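PDB 5Y9D: acyl-coenzyme A oxidase 1 from Yarrowia lipolytica, which uses FAD to oxidise acyl-CoA thioesters to trans-2-enoyl-CoAs, reducing oxygen to hydrogen peroxide in peroxisomal fatty acid beta-oxidation. Local coordinates for residues 482-486 and 487-491. Residues are numbered along the deposited sequence; the frame is centred on the assembly and turned at random.
Sequences ALQIL and AGKHV
The carbonyl oxygen of Leu483 accepts the amide of Ala487 in a regular helical bond, with N and O 2.8 Å apart and 154° at the hydrogen. Beyond it the pattern changes: Lys489 N reaches back to Gln484 O at 3.0 Å in a nearly straight bond (164° at the hydrogen), although the donor stands above the carbonyl plane, and Gly488 N turns back to Ile485 O. These last two bonds, with the positive phi of Gly488 (70°), make a Schellman motif, the stop signal that ends helix 467-486 at the protein surface. The side chain of Gln484 bends about its CB-CG bond (chi2 -85°), which brings its amide across the stem of Lys489 at about a right angle; Gln484 OE1 lies 3.2 Å from CD of the lysine. With an alanine in place of Gln484, the stem of Lys489 would probably lose the amide lying across it and be freer to move. Farther along, the chain folds Val491 back against the helix, its CG2 sitting 3.8 Å from Ile485 CG1 and 3.9 Å from Gln484 CB. Away from this turn, Ala482 and Leu483 pack on helix 519-544, meeting Ile534, Thr538 and Tyr541.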
loop_
_atom_site.group_PDB
_atom_site.type_symbol
_atom_site.label_atom_id
_atom_site.label_comp_id
_atom_site.label_asym_id
_atom_site.label_seq_id
_atom_site.Cartn_x
_atom_site.Cartn_y
_atom_site.Cartn_z
ATOM N N ALA A 482 -22.251 -20.551 -16.228
ATOM C CA ALA A 482 -23.685 -20.326 -16.141
ATOM C C ALA A 482 -24.437 -20.769 -17.398
ATOM O O ALA A 482 -25.493 -21.380 -17.289
ATOM C CB ALA A 482 -23.971 -18.841 -15.859
ATOM N N LEU A 483 -23.910 -20.448 -18.581
ATOM C CA LEU A 483 -24.515 -20.929 -19.834
ATOM C C LEU A 483 -24.470 -22.448 -19.911
ATOM O O LEU A 483 -25.449 -23.071 -20.271
ATOM C CB LEU A 483 -23.833 -20.312 -21.063
ATOM C CG LEU A 483 -23.960 -18.790 -21.180
ATOM C CD1 LEU A 483 -23.078 -18.316 -22.325
ATOM C CD2 LEU A 483 -25.400 -18.351 -21.373
ATOM N N GLN A 484 -23.346 -23.052 -19.554
ATOM C CA GLN A 484 -23.298 -24.508 -19.492
ATOM C C GLN A 484 -24.425 -24.980 -18.590
ATOM O O GLN A 484 -25.206 -25.822 -19.011
ATOM C CB GLN A 484 -21.940 -25.032 -19.009
ATOM C CG GLN A 484 -20.861 -25.099 -20.087
ATOM C CD GLN A 484 -20.905 -26.398 -20.907
ATOM O OE1 GLN A 484 -21.556 -26.462 -21.964
ATOM N NE2 GLN A 484 -20.212 -27.442 -20.422
ATOM N N ILE A 485 -24.549 -24.399 -17.389
ATOM C CA ILE A 485 -25.587 -24.810 -16.435
ATOM C C ILE A 485 -26.994 -24.667 -17.048
ATOM O O ILE A 485 -27.807 -25.605 -17.007
ATOM C CB ILE A 485 -25.515 -24.014 -15.107
ATOM C CG1 ILE A 485 -24.255 -24.389 -14.316
ATOM C CG2 ILE A 485 -26.750 -24.276 -14.237
ATOM C CD1 ILE A 485 -23.868 -23.372 -13.273
ATOM N N LEU A 486 -27.274 -23.506 -17.622
ATOM C CA LEU A 486 -28.554 -23.273 -18.290
ATOM C C LEU A 486 -28.805 -24.285 -19.431
ATOM O O LEU A 486 -29.930 -24.712 -19.672
ATOM C CB LEU A 486 -28.640 -21.823 -18.786
ATOM C CG LEU A 486 -28.611 -20.748 -17.695
ATOM C CD1 LEU A 486 -28.695 -19.321 -18.234
ATOM C CD2 LEU A 486 -29.711 -21.028 -16.681
ATOM N N ALA A 487 -27.736 -24.705 -20.088
ATOM C CA ALA A 487 -27.811 -25.779 -21.061
ATOM C C ALA A 487 -27.906 -27.153 -20.408
ATOM O O ALA A 487 -27.969 -28.158 -21.112
ATOM C CB ALA A 487 -26.587 -25.733 -21.976
ATOM N N GLY A 488 -27.869 -27.214 -19.077
ATOM C CA GLY A 488 -27.910 -28.492 -18.346
ATOM C C GLY A 488 -26.662 -29.365 -18.452
ATOM O O GLY A 488 -26.703 -30.563 -18.161
ATOM N N LYS A 489 -25.542 -28.780 -18.863
ATOM C CA LYS A 489 -24.319 -29.546 -19.033
ATOM C C LYS A 489 -23.518 -29.581 -17.731
ATOM O O LYS A 489 -23.882 -28.925 -16.746
ATOM C CB LYS A 489 -23.527 -29.023 -20.230
ATOM C CG LYS A 489 -24.174 -29.449 -21.551
ATOM C CD LYS A 489 -23.750 -28.596 -22.747
ATOM C CE LYS A 489 -24.451 -29.019 -24.047
ATOM N NZ LYS A 489 -24.687 -27.886 -25.001
ATOM N N HIS A 490 -22.461 -30.389 -17.718
ATOM C CA HIS A 490 -21.678 -30.636 -16.500
ATOM C C HIS A 490 -20.809 -29.435 -16.115
ATOM O O HIS A 490 -20.310 -28.721 -16.976
ATOM C CB HIS A 490 -20.804 -31.877 -16.690
ATOM C CG HIS A 490 -19.766 -32.056 -15.628
ATOM N ND1 HIS A 490 -18.412 -31.997 -15.893
ATOM C CD2 HIS A 490 -19.880 -32.286 -14.297
ATOM C CE1 HIS A 490 -17.739 -32.191 -14.774
ATOM N NE2 HIS A 490 -18.605 -32.366 -13.791
ATOM N N VAL A 491 -20.657 -29.203 -14.816
ATOM C CA VAL A 491 -19.796 -28.129 -14.317
ATOM C C VAL A 491 -19.120 -28.528 -13.015
ATOM O O VAL A 491 -19.650 -29.340 -12.249
ATOM C CB VAL A 491 -20.595 -26.848 -14.067
ATOM C CG1 VAL A 491 -19.705 -25.785 -13.463
ATOM C CG2 VAL A 491 -21.185 -26.338 -15.363
#